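Local coordinates for protein F420-H2 Dependent Reductase A (Mycobacterium smegmatis str. MC2 155, PDB 3H96) that probably binds coenzyme F420 and couples its oxidation and reduction to that of quinones, as a mycobacterial F420H2-dependent reductase of a group that degrades aflatoxin, at residues Val38-Gly43 with Trp77-Thr82; Ser67-Ala72 with Ala123-Lys128; Val98-Val103 with Pro136-Thr141. All blocks are in the same frame, centred on the assembly; numbering follows the deposited sequence.

Contact 1 (Val38-Gly43 with Trp77-Thr82); sequences VGRKTG and WYYNLT
This is a small surface contact in which Gly39 and Arg40, on the turn between strands 32-38 and 45-51, lean on Tyr79 and Asn80 of helix 76-84. Its one direct hydrogen bond runs from Arg40 N to Asn80 OD1, 3.0 Å long with an N-H...O angle of 158°. The backbone N of Arg40 sits above the plane of the Asn80 carbonyl rather than in line with a lone pair, and the same OD1 is 3.4 Å from Gly39 CA. The other end of that amide is also held, since Asn80 ND2 is hydrogen-bonded to His37 ND1, so both ends of this buried group meet the same hairpin. The two strands are neighbours in the antiparallel sheet of this PNPOX-like, FMN-binding-type fold, and helix 76-84 packs beside the turn that connects them. Arg40 and Tyr79 run side by side in the same direction. With its chain extended from CG to NE, Arg40 brings NE to 3.5 Å from Tyr79 CB, and Tyr79 CG sits over one face of the guanidinium, toward its rim, the two planes 26° apart. Tyr79 OH is hydrogen-bonded to Asn74 ND2. Between the two backbones a water donates both to Val38 O, at 2.6 Å, and to Asn80 O, at 2.9 Å; a second water accepts from Val38 N and gives Asn80 O a weak bond.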
ATOM      1  N   VAL A  38      12.113   5.226  -1.659  1.00 13.86           N
ATOM      2  CA  VAL A  38      13.328   5.548  -2.361  0.50 14.68           C
ATOM      3  C   VAL A  38      13.871   4.289  -3.002  1.00 14.43           C
ATOM      4  O   VAL A  38      13.925   3.225  -2.373  1.00 14.54           O
ATOM      5  CB  VAL A  38      14.368   6.203  -1.402  0.50 14.85           C
ATOM      6  CG1 VAL A  38      15.247   5.153  -0.746  0.50 15.35           C
ATOM      7  CG2 VAL A  38      15.245   7.222  -2.148  0.50 16.01           C
ATOM      8  N   GLY A  39      14.262   4.415  -4.270  1.00 14.57           N
ATOM      9  CA  GLY A  39      14.690   3.242  -5.061  1.00 13.30           C
ATOM     10  C   GLY A  39      15.891   2.561  -4.432  1.00 12.95           C
ATOM     11  O   GLY A  39      16.910   3.214  -4.203  1.00 11.78           O
ATOM     12  N   ARG A  40      15.735   1.272  -4.097  1.00 11.21           N
ATOM     13  CA  ARG A  40      16.769   0.533  -3.443  1.00 11.46           C
ATOM     14  C   ARG A  40      18.010   0.388  -4.333  1.00 12.18           C
ATOM     15  O   ARG A  40      19.070   0.098  -3.839  1.00 14.16           O
ATOM     16  CB  ARG A  40      16.232  -0.812  -2.997  1.00 11.18           C
ATOM     17  CG  ARG A  40      15.741  -1.685  -4.182  1.00 12.18           C
ATOM     18  CD  ARG A  40      15.768  -3.169  -3.815  1.00 16.06           C
ATOM     19  NE  ARG A  40      15.462  -3.971  -5.006  1.00 18.50           N
ATOM     20  CZ  ARG A  40      15.873  -5.220  -5.200  1.00 18.84           C
ATOM     21  NH1 ARG A  40      16.555  -5.866  -4.254  1.00 11.52           N
ATOM     22  NH2 ARG A  40      15.554  -5.830  -6.334  1.00 16.70           N
ATOM     23  N   LYS A  41      17.889   0.673  -5.627  1.00 11.12           N
ATOM     24  CA  LYS A  41      19.017   0.628  -6.553  1.00 12.40           C
ATOM     25  C   LYS A  41      19.351   2.011  -7.065  1.00 12.37           C
ATOM     26  O   LYS A  41      20.508   2.336  -7.142  1.00 13.81           O
ATOM     27  CB  LYS A  41      18.757  -0.366  -7.709  1.00 13.36           C
ATOM     28  CG  LYS A  41      18.758  -1.812  -7.135  1.00 11.71           C
ATOM     29  CD  LYS A  41      19.218  -2.922  -8.136  1.00 18.12           C
ATOM     30  CE  LYS A  41      20.793  -3.098  -8.198  1.00 18.76           C
ATOM     31  NZ  LYS A  41      21.625  -1.839  -8.735  1.00 18.77           N
ATOM     32  N   THR A  42      18.356   2.871  -7.276  1.00 12.56           N
ATOM     33  CA  THR A  42      18.648   4.182  -7.913  1.00 14.72           C
ATOM     34  C   THR A  42      18.872   5.247  -6.903  1.00 15.56           C
ATOM     35  O   THR A  42      19.532   6.209  -7.190  1.00 15.40           O
ATOM     36  CB  THR A  42      17.468   4.689  -8.750  1.00 13.18           C
ATOM     37  OG1 THR A  42      16.343   4.779  -7.866  1.00 14.47           O
ATOM     38  CG2 THR A  42      17.222   3.696  -9.973  1.00 15.99           C
ATOM     39  N   GLY A  43      18.272   5.113  -5.729  1.00 15.44           N
ATOM     40  CA  GLY A  43      18.457   6.125  -4.715  1.00 16.80           C
ATOM     41  C   GLY A  43      17.478   7.248  -4.915  1.00 18.81           C
ATOM     42  O   GLY A  43      17.614   8.288  -4.255  1.00 18.54           O
ATOM     43  N   TRP A  77       8.028  -0.407  -5.366  1.00  8.36           N
ATOM     44  CA  TRP A  77       7.903   0.175  -3.999  1.00  8.16           C
ATOM     45  C   TRP A  77       8.035  -0.841  -2.821  1.00  8.51           C
ATOM     46  O   TRP A  77       8.549  -0.536  -1.738  1.00 11.10           O
ATOM     47  CB  TRP A  77       6.663   1.039  -3.871  1.00  9.17           C
ATOM     48  CG  TRP A  77       5.337   0.338  -3.989  1.00  7.71           C
ATOM     49  CD1 TRP A  77       4.520   0.303  -5.115  1.00  7.89           C
ATOM     50  CD2 TRP A  77       4.664  -0.403  -2.976  1.00  9.08           C
ATOM     51  NE1 TRP A  77       3.362  -0.422  -4.824  1.00  9.83           N
ATOM     52  CE2 TRP A  77       3.448  -0.873  -3.533  1.00  9.14           C
ATOM     53  CE3 TRP A  77       4.968  -0.734  -1.645  1.00  8.90           C
ATOM     54  CZ2 TRP A  77       2.534  -1.594  -2.801  1.00 12.04           C
ATOM     55  CZ3 TRP A  77       4.086  -1.491  -0.938  1.00 10.71           C
ATOM     56  CH2 TRP A  77       2.859  -1.907  -1.503  1.00 10.59           C
ATOM     57  N   TYR A  78       7.621  -2.081  -3.072  1.00  7.97           N
ATOM     58  CA  TYR A  78       7.667  -3.145  -2.092  1.00  7.95           C
ATOM     59  C   TYR A  78       9.115  -3.342  -1.644  1.00  8.22           C
ATOM     60  O   TYR A  78       9.393  -3.272  -0.444  1.00  9.50           O
ATOM     61  CB  TYR A  78       7.036  -4.437  -2.655  1.00  8.08           C
ATOM     62  CG  TYR A  78       7.449  -5.673  -1.866  1.00  8.80           C
ATOM     63  CD1 TYR A  78       6.945  -5.916  -0.594  1.00  9.94           C
ATOM     64  CD2 TYR A  78       8.385  -6.586  -2.391  1.00  8.94           C
ATOM     65  CE1 TYR A  78       7.392  -6.998   0.157  1.00 12.97           C
ATOM     66  CE2 TYR A  78       8.834  -7.693  -1.635  1.00 13.39           C
ATOM     67  CZ  TYR A  78       8.322  -7.887  -0.381  1.00 11.81           C
ATOM     68  OH  TYR A  78       8.717  -8.958   0.363  1.00 17.17           O
ATOM     69  N   TYR A  79      10.047  -3.522  -2.602  1.00  9.99           N
ATOM     70  CA  TYR A  79      11.464  -3.755  -2.303  1.00 10.56           C
ATOM     71  C   TYR A  79      12.040  -2.493  -1.701  1.00 11.31           C
ATOM     72  O   TYR A  79      12.943  -2.553  -0.854  1.00 12.21           O
ATOM     73  CB  TYR A  79      12.233  -4.104  -3.603  1.00 11.55           C
ATOM     74  CG  TYR A  79      11.768  -5.426  -4.128  1.00 14.08           C
ATOM     75  CD1 TYR A  79      12.115  -6.625  -3.465  1.00 16.31           C
ATOM     76  CD2 TYR A  79      10.949  -5.491  -5.211  1.00 13.47           C
ATOM     77  CE1 TYR A  79      11.668  -7.844  -3.928  1.00 15.60           C
ATOM     78  CE2 TYR A  79      10.497  -6.672  -5.688  1.00 12.69           C
ATOM     79  CZ  TYR A  79      10.863  -7.848  -5.059  1.00 17.40           C
ATOM     80  OH  TYR A  79      10.366  -9.029  -5.493  1.00 13.23           O
ATOM     81  N   ASN A  80      11.591  -1.336  -2.203  1.00 13.05           N
ATOM     82  CA  ASN A  80      12.114  -0.059  -1.674  1.00 12.51           C
ATOM     83  C   ASN A  80      11.803   0.073  -0.184  1.00 12.73           C
ATOM     84  O   ASN A  80      12.680   0.424   0.627  1.00 12.19           O
ATOM     85  CB  ASN A  80      11.466   1.082  -2.433  1.00 11.77           C
ATOM     86  CG  ASN A  80      11.988   1.183  -3.886  1.00 12.89           C
ATOM     87  OD1 ASN A  80      12.874   0.455  -4.284  1.00 11.52           O
ATOM     88  ND2 ASN A  80      11.395   2.049  -4.664  1.00  9.43           N
ATOM     89  N   LEU A  81      10.546  -0.202   0.188  1.00 11.95           N
ATOM     90  CA  LEU A  81      10.150  -0.090   1.605  1.00 11.46           C
ATOM     91  C   LEU A  81      10.839  -1.104   2.535  1.00 13.06           C
ATOM     92  O   LEU A  81      11.385  -0.705   3.567  1.00 13.30           O
ATOM     93  CB  LEU A  81       8.632  -0.156   1.753  1.00 12.96           C
ATOM     94  CG  LEU A  81       7.811   1.013   1.169  1.00 14.17           C
ATOM     95  CD1 LEU A  81       6.308   0.856   1.569  1.00 14.26           C
ATOM     96  CD2 LEU A  81       8.375   2.290   1.789  1.00 13.72           C
ATOM     97  N   THR A  82      10.873  -2.390   2.147  1.00 13.74           N
ATOM     98  CA  THR A  82      11.407  -3.421   3.020  1.00 15.70           C
ATOM     99  C   THR A  82      12.936  -3.273   3.096  1.00 17.04           C
ATOM    100  O   THR A  82      13.560  -3.737   4.057  1.00 18.98           O
ATOM    101  CB  THR A  82      11.090  -4.807   2.501  1.00 15.92           C
ATOM    102  OG1 THR A  82      11.641  -4.964   1.165  1.00 15.86           O
ATOM    103  CG2 THR A  82       9.528  -5.085   2.547  1.00 14.62           C
TER
HETATM  104  O   HOH W   1      11.941   3.363   0.630  1.00 13.30           O
HETATM  105  O   HOH W   2      15.003   1.609  -0.644  1.00 24.67           O

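Contact 2 (Ser67-Ala72 with Ala123-Lys128); sequences SKAGAA and ADYEKK
Gly70 and Tyr125 bring their backbones together, CA to CA 4.0 Å, where the loop after strand 61-65 passes the last turns of helix 121-128. Lys68, Ala69 and Gly70 all have positive phi, and the bonds Gly70 N to Ser67 O and Ala71 N to Lys68 O close the turn. Gly70 faces the helix with no side chain in the way, which is what lets the two chains come so near. Tyr125 does most of the touching. With CG anti to its carbonyl carbon (chi1 -56°), the ring leaves the helix along the loop and lays one face against Ala69: CA stands 3.8 Å from the ring centroid and 18° off the ring normal, a CH-pi contact displaced toward the CE1 side. Ser67 CB meets the ring obliquely at CD2, 3.7 Å away. The phenol packs further into the fold through Tyr112 and Ile135, and its ring and that of Phe122 are edge-to-face.

One helical turn on, Lys128 follows the same surface. Its CB is 3.5 Å from Gly70 O, and a bend at chi3 (74°) swings the amine back toward Ala69. The amine does not bond that carbonyl directly; a water donates to Ala69 O, at 2.8 Å, and accepts from Lys128 NZ, at 2.9 Å. Another water links the carbonyls Gly70 O and Lys128 O. Such loop-to-helix packing joins the loop before helix 76-84 to the helical connection between strands 94-103 and 137-142, to which helix 121-128 belongs in this PNPOX-like split-barrel fold.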
ATOM      1  N   SER A  67       0.134  -5.498  -4.588  1.00 10.68           N
ATOM      2  CA  SER A  67      -0.678  -6.275  -5.514  1.00 13.20           C
ATOM      3  C   SER A  67      -0.318  -6.058  -6.995  1.00 14.51           C
ATOM      4  O   SER A  67      -0.331  -7.002  -7.807  1.00 15.05           O
ATOM      5  CB  SER A  67      -2.149  -5.889  -5.269  1.00 11.40           C
ATOM      6  OG  SER A  67      -2.309  -4.480  -5.252  1.00 13.64           O
ATOM      7  N   LYS A  68       0.033  -4.828  -7.339  1.00 15.37           N
ATOM      8  CA  LYS A  68       0.395  -4.492  -8.727  1.00 18.23           C
ATOM      9  C   LYS A  68      -0.610  -5.106  -9.738  1.00 19.11           C
ATOM     10  O   LYS A  68      -0.223  -5.705 -10.744  1.00 19.85           O
ATOM     11  CB  LYS A  68       1.845  -4.918  -9.052  1.00 18.35           C
ATOM     12  CG  LYS A  68       2.338  -4.303 -10.353  1.00 21.12           C
ATOM     13  CD  LYS A  68       3.826  -4.126 -10.342  1.00 25.12           C
ATOM     14  CE  LYS A  68       4.539  -5.147 -11.142  1.00 28.29           C
ATOM     15  NZ  LYS A  68       4.825  -4.612 -12.496  1.00 28.76           N
ATOM     16  N   ALA A  69      -1.890  -4.998  -9.393  1.00 19.16           N
ATOM     17  CA  ALA A  69      -3.005  -5.491 -10.212  1.00 20.18           C
ATOM     18  C   ALA A  69      -2.812  -6.951 -10.625  1.00 20.37           C
ATOM     19  O   ALA A  69      -3.217  -7.355 -11.734  1.00 19.00           O
ATOM     20  CB  ALA A  69      -3.167  -4.581 -11.500  1.00 21.63           C
ATOM     21  N   GLY A  70      -2.175  -7.744  -9.772  1.00 18.65           N
ATOM     22  CA  GLY A  70      -2.118  -9.188 -10.054  1.00 18.06           C
ATOM     23  C   GLY A  70      -1.120  -9.502 -11.183  1.00 18.87           C
ATOM     24  O   GLY A  70      -1.181 -10.564 -11.802  1.00 18.19           O
ATOM     25  N   ALA A  71      -0.181  -8.597 -11.402  1.00 17.83           N
ATOM     26  CA  ALA A  71       0.923  -8.873 -12.319  1.00 19.48           C
ATOM     27  C   ALA A  71       1.845  -9.938 -11.759  1.00 18.75           C
ATOM     28  O   ALA A  71       1.857 -10.265 -10.552  1.00 17.44           O
ATOM     29  CB  ALA A  71       1.741  -7.569 -12.658  1.00 19.28           C
ATOM     30  N   ALA A  72       2.690 -10.411 -12.640  1.00 19.68           N
ATOM     31  CA  ALA A  72       3.632 -11.456 -12.329  1.00 20.12           C
ATOM     32  C   ALA A  72       4.657 -11.122 -11.277  1.00 19.28           C
ATOM     33  O   ALA A  72       5.026 -11.995 -10.486  1.00 19.44           O
ATOM     34  CB  ALA A  72       4.308 -11.963 -13.624  1.00 22.08           C
ATOM     35  N   ALA A 123      -9.288 -10.427  -4.632  1.00 16.09           N
ATOM     36  CA  ALA A 123      -9.336 -11.881  -4.755  1.00 17.91           C
ATOM     37  C   ALA A 123      -8.960 -12.291  -6.178  1.00 20.09           C
ATOM     38  O   ALA A 123      -8.315 -13.306  -6.387  1.00 19.03           O
ATOM     39  CB  ALA A 123     -10.746 -12.488  -4.351  1.00 19.08           C
ATOM     40  N   ASP A 124      -9.318 -11.475  -7.158  1.00 19.85           N
ATOM     41  CA  ASP A 124      -8.889 -11.781  -8.529  1.00 20.02           C
ATOM     42  C   ASP A 124      -7.372 -11.648  -8.639  1.00 18.32           C
ATOM     43  O   ASP A 124      -6.717 -12.481  -9.278  1.00 17.07           O
ATOM     44  CB  ASP A 124      -9.629 -10.890  -9.543  1.00 21.71           C
ATOM     45  CG  ASP A 124      -9.252 -11.215 -11.021  1.00 30.57           C
ATOM     46  OD1 ASP A 124      -9.569 -12.329 -11.498  1.00 37.55           O
ATOM     47  OD2 ASP A 124      -8.596 -10.373 -11.698  1.00 38.08           O
ATOM     48  N   TYR A 125      -6.759 -10.643  -7.978  1.00 16.53           N
ATOM     49  CA  TYR A 125      -5.294 -10.516  -8.108  1.00 16.61           C
ATOM     50  C   TYR A 125      -4.633 -11.781  -7.601  1.00 18.19           C
ATOM     51  O   TYR A 125      -3.643 -12.241  -8.163  1.00 16.27           O
ATOM     52  CB  TYR A 125      -4.714  -9.329  -7.347  1.00 16.59           C
ATOM     53  CG  TYR A 125      -5.329  -8.003  -7.724  1.00 18.33           C
ATOM     54  CD1 TYR A 125      -5.825  -7.754  -9.019  1.00 24.15           C
ATOM     55  CD2 TYR A 125      -5.381  -6.986  -6.794  1.00 21.53           C
ATOM     56  CE1 TYR A 125      -6.380  -6.507  -9.346  1.00 25.48           C
ATOM     57  CE2 TYR A 125      -5.906  -5.799  -7.090  1.00 24.87           C
ATOM     58  CZ  TYR A 125      -6.392  -5.538  -8.358  1.00 28.63           C
ATOM     59  OH  TYR A 125      -6.935  -4.296  -8.575  1.00 30.59           O
ATOM     60  N   GLU A 126      -5.180 -12.328  -6.517  1.00 17.30           N
ATOM     61  CA  GLU A 126      -4.550 -13.474  -5.964  1.00 19.63           C
ATOM     62  C   GLU A 126      -4.753 -14.706  -6.875  1.00 21.19           C
ATOM     63  O   GLU A 126      -3.858 -15.566  -6.945  1.00 18.78           O
ATOM     64  CB  GLU A 126      -5.093 -13.725  -4.571  1.00 20.52           C
ATOM     65  CG  GLU A 126      -3.966 -13.895  -3.667  1.00 24.86           C
ATOM     66  CD  GLU A 126      -4.309 -13.894  -2.208  1.00 24.24           C
ATOM     67  OE1 GLU A 126      -5.483 -14.179  -1.841  1.00 24.59           O
ATOM     68  OE2 GLU A 126      -3.356 -13.612  -1.453  1.00 22.72           O
ATOM     69  N   LYS A 127      -5.905 -14.790  -7.572  1.00 21.88           N
ATOM     70  CA  LYS A 127      -6.068 -15.904  -8.512  1.00 24.72           C
ATOM     71  C   LYS A 127      -5.095 -15.770  -9.687  1.00 24.13           C
ATOM     72  O   LYS A 127      -4.507 -16.758 -10.082  1.00 25.46           O
ATOM     73  CB  LYS A 127      -7.523 -16.083  -8.992  1.00 26.81           C
ATOM     74  CG  LYS A 127      -8.490 -16.412  -7.813  1.00 31.31           C
ATOM     75  CD  LYS A 127      -9.757 -17.145  -8.229  1.00 39.81           C
ATOM     76  CE  LYS A 127     -10.068 -18.281  -7.214  1.00 39.69           C
ATOM     77  NZ  LYS A 127     -10.284 -19.608  -7.916  1.00 42.01           N
ATOM     78  N   LYS A 128      -4.934 -14.571 -10.239  1.00 22.74           N
ATOM     79  CA  LYS A 128      -3.871 -14.252 -11.242  1.00 22.96           C
ATOM     80  C   LYS A 128      -2.419 -14.585 -10.849  1.00 20.91           C
ATOM     81  O   LYS A 128      -1.599 -14.865 -11.693  1.00 20.86           O
ATOM     82  CB  LYS A 128      -3.922 -12.742 -11.608  1.00 21.53           C
ATOM     83  CG  LYS A 128      -5.151 -12.343 -12.451  1.00 26.14           C
ATOM     84  CD  LYS A 128      -5.069 -10.873 -12.938  1.00 32.87           C
ATOM     85  CE  LYS A 128      -4.017 -10.699 -14.095  1.00 36.38           C
ATOM     86  NZ  LYS A 128      -4.263  -9.402 -14.860  1.00 44.07           N
TER
HETATM   87  O   HOH W   3      -5.656  -7.536 -13.139  1.00 29.62           O
HETATM   88  O   HOH W   4       0.578 -13.174 -12.496  1.00 28.61           O

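Contact 3 (Val98-Val103 with Pro136-Thr141)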
ATOM      1  N   VAL A  98       7.009   6.255   9.247  1.00 15.03           N
ATOM      2  CA  VAL A  98       6.546   4.935   9.575  0.50 15.64           C
ATOM      3  C   VAL A  98       7.689   3.914   9.602  1.00 16.04           C
ATOM      4  O   VAL A  98       8.681   4.041   8.828  1.00 15.99           O
ATOM      5  CB  VAL A  98       5.438   4.490   8.589  0.50 15.66           C
ATOM      6  CG1 VAL A  98       5.319   3.074   8.618  0.50 16.14           C
ATOM      7  CG2 VAL A  98       4.057   5.114   8.968  0.50 13.08           C
ATOM      8  N   GLY A  99       7.553   2.929  10.503  1.00 16.35           N
ATOM      9  CA  GLY A  99       8.375   1.703  10.489  1.00 15.53           C
ATOM     10  C   GLY A  99       7.686   0.725   9.553  1.00 14.97           C
ATOM     11  O   GLY A  99       6.460   0.646   9.524  1.00 14.45           O
ATOM     12  N   VAL A 100       8.476  -0.010   8.755  1.00 13.02           N
ATOM     13  CA  VAL A 100       7.935  -1.038   7.860  1.00 13.18           C
ATOM     14  C   VAL A 100       8.223  -2.467   8.374  1.00 14.69           C
ATOM     15  O   VAL A 100       9.347  -2.776   8.726  1.00 12.28           O
ATOM     16  CB  VAL A 100       8.627  -0.954   6.436  1.00 13.89           C
ATOM     17  CG1 VAL A 100       8.061  -2.031   5.510  1.00 13.44           C
ATOM     18  CG2 VAL A 100       8.479   0.479   5.799  1.00 12.86           C
ATOM     19  N   THR A 101       7.216  -3.353   8.391  1.00 13.84           N
ATOM     20  CA  THR A 101       7.444  -4.780   8.682  1.00 16.15           C
ATOM     21  C   THR A 101       6.569  -5.551   7.679  1.00 16.81           C
ATOM     22  O   THR A 101       5.588  -5.013   7.203  1.00 17.39           O
ATOM     23  CB  THR A 101       7.021  -5.147  10.162  1.00 17.48           C
ATOM     24  OG1 THR A 101       5.774  -4.555  10.404  1.00 17.15           O
ATOM     25  CG2 THR A 101       7.999  -4.514  11.229  1.00 19.22           C
ATOM     26  N   GLU A 102       6.943  -6.771   7.317  1.00 16.79           N
ATOM     27  CA  GLU A 102       6.188  -7.545   6.373  1.00 15.77           C
ATOM     28  C   GLU A 102       5.314  -8.501   7.154  1.00 15.66           C
ATOM     29  O   GLU A 102       5.804  -9.145   8.077  1.00 16.63           O
ATOM     30  CB  GLU A 102       7.142  -8.301   5.446  1.00 16.58           C
ATOM     31  CG  GLU A 102       6.320  -8.934   4.356  1.00 19.10           C
ATOM     32  CD  GLU A 102       7.035  -9.320   3.066  1.00 20.07           C
ATOM     33  OE1 GLU A 102       8.209  -8.944   2.822  1.00 20.60           O
ATOM     34  OE2 GLU A 102       6.349 -10.020   2.277  1.00 21.93           O
ATOM     35  N   VAL A 103       4.035  -8.627   6.802  1.00 14.87           N
ATOM     36  CA  VAL A 103       3.174  -9.575   7.496  1.00 15.96           C
ATOM     37  C   VAL A 103       3.195 -10.894   6.711  1.00 16.55           C
ATOM     38  O   VAL A 103       3.024 -10.867   5.470  1.00 15.77           O
ATOM     39  CB  VAL A 103       1.681  -9.124   7.551  1.00 15.15           C
ATOM     40  CG1 VAL A 103       0.910 -10.043   8.447  1.00 16.84           C
ATOM     41  CG2 VAL A 103       1.555  -7.705   8.050  1.00 17.82           C
ATOM     42  N   PRO A 136       2.579  -9.567  -1.360  1.00 10.76           N
ATOM     43  CA  PRO A 136       3.025  -9.174  -0.034  1.00 11.61           C
ATOM     44  C   PRO A 136       2.075  -8.209   0.667  1.00 12.60           C
ATOM     45  O   PRO A 136       1.426  -7.326   0.034  1.00 11.10           O
ATOM     46  CB  PRO A 136       4.391  -8.517  -0.272  1.00 11.80           C
ATOM     47  CG  PRO A 136       4.895  -9.130  -1.645  1.00 12.34           C
ATOM     48  CD  PRO A 136       3.607  -9.376  -2.415  1.00  8.91           C
ATOM     49  N   VAL A 137       1.958  -8.387   1.979  1.00 11.22           N
ATOM     50  CA  VAL A 137       1.298  -7.342   2.783  1.00 10.44           C
ATOM     51  C   VAL A 137       2.331  -6.696   3.704  1.00  9.46           C
ATOM     52  O   VAL A 137       3.044  -7.407   4.420  1.00 10.82           O
ATOM     53  CB  VAL A 137       0.127  -7.977   3.581  1.00  9.99           C
ATOM     54  CG1 VAL A 137      -0.562  -6.984   4.579  1.00  8.32           C
ATOM     55  CG2 VAL A 137      -0.910  -8.469   2.609  1.00 12.12           C
ATOM     56  N   LEU A 138       2.400  -5.359   3.720  1.00 10.00           N
ATOM     57  CA  LEU A 138       3.282  -4.674   4.635  1.00 11.21           C
ATOM     58  C   LEU A 138       2.454  -3.879   5.677  1.00 12.01           C
ATOM     59  O   LEU A 138       1.416  -3.309   5.335  1.00 10.76           O
ATOM     60  CB  LEU A 138       4.161  -3.667   3.864  1.00 10.83           C
ATOM     61  CG  LEU A 138       5.054  -4.198   2.746  1.00 12.57           C
ATOM     62  CD1 LEU A 138       5.871  -3.015   2.220  1.00 13.33           C
ATOM     63  CD2 LEU A 138       6.045  -5.214   3.284  1.00 11.09           C
ATOM     64  N   ALA A 139       2.970  -3.829   6.905  1.00 11.68           N
ATOM     65  CA  ALA A 139       2.458  -3.017   7.970  1.00 11.51           C
ATOM     66  C   ALA A 139       3.285  -1.714   8.071  1.00 13.34           C
ATOM     67  O   ALA A 139       4.509  -1.746   8.280  1.00 13.78           O
ATOM     68  CB  ALA A 139       2.507  -3.812   9.279  1.00 11.57           C
ATOM     69  N   LEU A 140       2.612  -0.571   7.934  1.00 13.43           N
ATOM     70  CA  LEU A 140       3.207   0.720   8.100  1.00 13.59           C
ATOM     71  C   LEU A 140       2.788   1.304   9.464  1.00 15.75           C
ATOM     72  O   LEU A 140       1.632   1.682   9.681  1.00 17.81           O
ATOM     73  CB  LEU A 140       2.809   1.595   6.912  1.00 12.30           C
ATOM     74  CG  LEU A 140       3.015   0.903   5.557  1.00 12.24           C
ATOM     75  CD1 LEU A 140       2.599   1.889   4.407  1.00 10.33           C
ATOM     76  CD2 LEU A 140       4.550   0.455   5.378  1.00  7.91           C
ATOM     77  N   THR A 141       3.744   1.387  10.390  1.00 16.77           N
ATOM     78  CA  THR A 141       3.417   1.748  11.759  1.00 18.51           C
ATOM     79  C   THR A 141       3.944   3.141  12.092  1.00 19.29           C
ATOM     80  O   THR A 141       5.157   3.375  11.996  1.00 18.00           O
ATOM     81  CB  THR A 141       4.022   0.786  12.754  1.00 19.10           C
ATOM     82  OG1 THR A 141       3.595  -0.538  12.439  1.00 19.13           O
ATOM     83  CG2 THR A 141       3.561   1.170  14.157  1.00 22.35           C
TER
HETATM   84  O   HOH W   5       5.519  -1.735  10.725  1.00 15.25           O
HETATM   85  O   HOH W   6       3.737 -10.513   3.096  1.00 10.96           O
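Two central strands of the antiparallel sheet, 94-103 and 137-142, pair here in the barrel-like core of the PNPOX-type fold, joined in sequence by the helices 105-118 and 121-128. Gly99 and Thr141 form one hydrogen-bonded pair, Gly99 N to Thr141 O and Thr141 N to Gly99 O both measuring 2.9 Å; Thr101 and Ala139 form another, the bond from Ala139 N to Thr101 O being 2.9 Å and its partner from Thr101 N to Ala139 O 3.2 Å. Val100-Leu140 and Glu102-Leu138 are the non-hydrogen-bonded pairs, and their side chains share the face that helix 76-84 covers. There Val100 CG2 lies alongside Leu140 CD2, while Leu138 splits its two methyls, CD1 going to Val100 CG1 and CD2 to Glu102 CG. The Glu102 chain stretches out with CG anti to the backbone N (chi1 -172°), which brings OE2 within 3.5 Å of Pro136 CB; OE1 is hydrogen-bonded to Tyr78 OH. On the other face Val103 CG2 packs beside Val137 CG1 and also touches Ala139 CB; Val103 and Val137 both also touch Ile111 of helix 105-118. Thr101 and Thr141 sit on that face too, and one water joins them: it donates to Ala139 O at 2.6 Å and lies 2.8 Å from both Thr101 OG1 and Thr141 OG1.

Contact 3 is the partly buried one, its centre about 9 Å from the centre of the chain, a sheet pairing built on regular backbone bonds and aliphatic packing. Contacts 1 and 2 lie at the surface, each with its centre about 14 Å from the centre of the chain, and both set a loop against a helix with water bridges at the margin; contact 1 relies on a side-chain amide, contact 2 on an aromatic ring face. Helix 76-84 joins contacts 1 and 3 through Tyr78 and Thr82, which reach the strands of contact 3. Contact 2 touches neither, but its helix 121-128 is the element leading into strand 137-142 of contact 3.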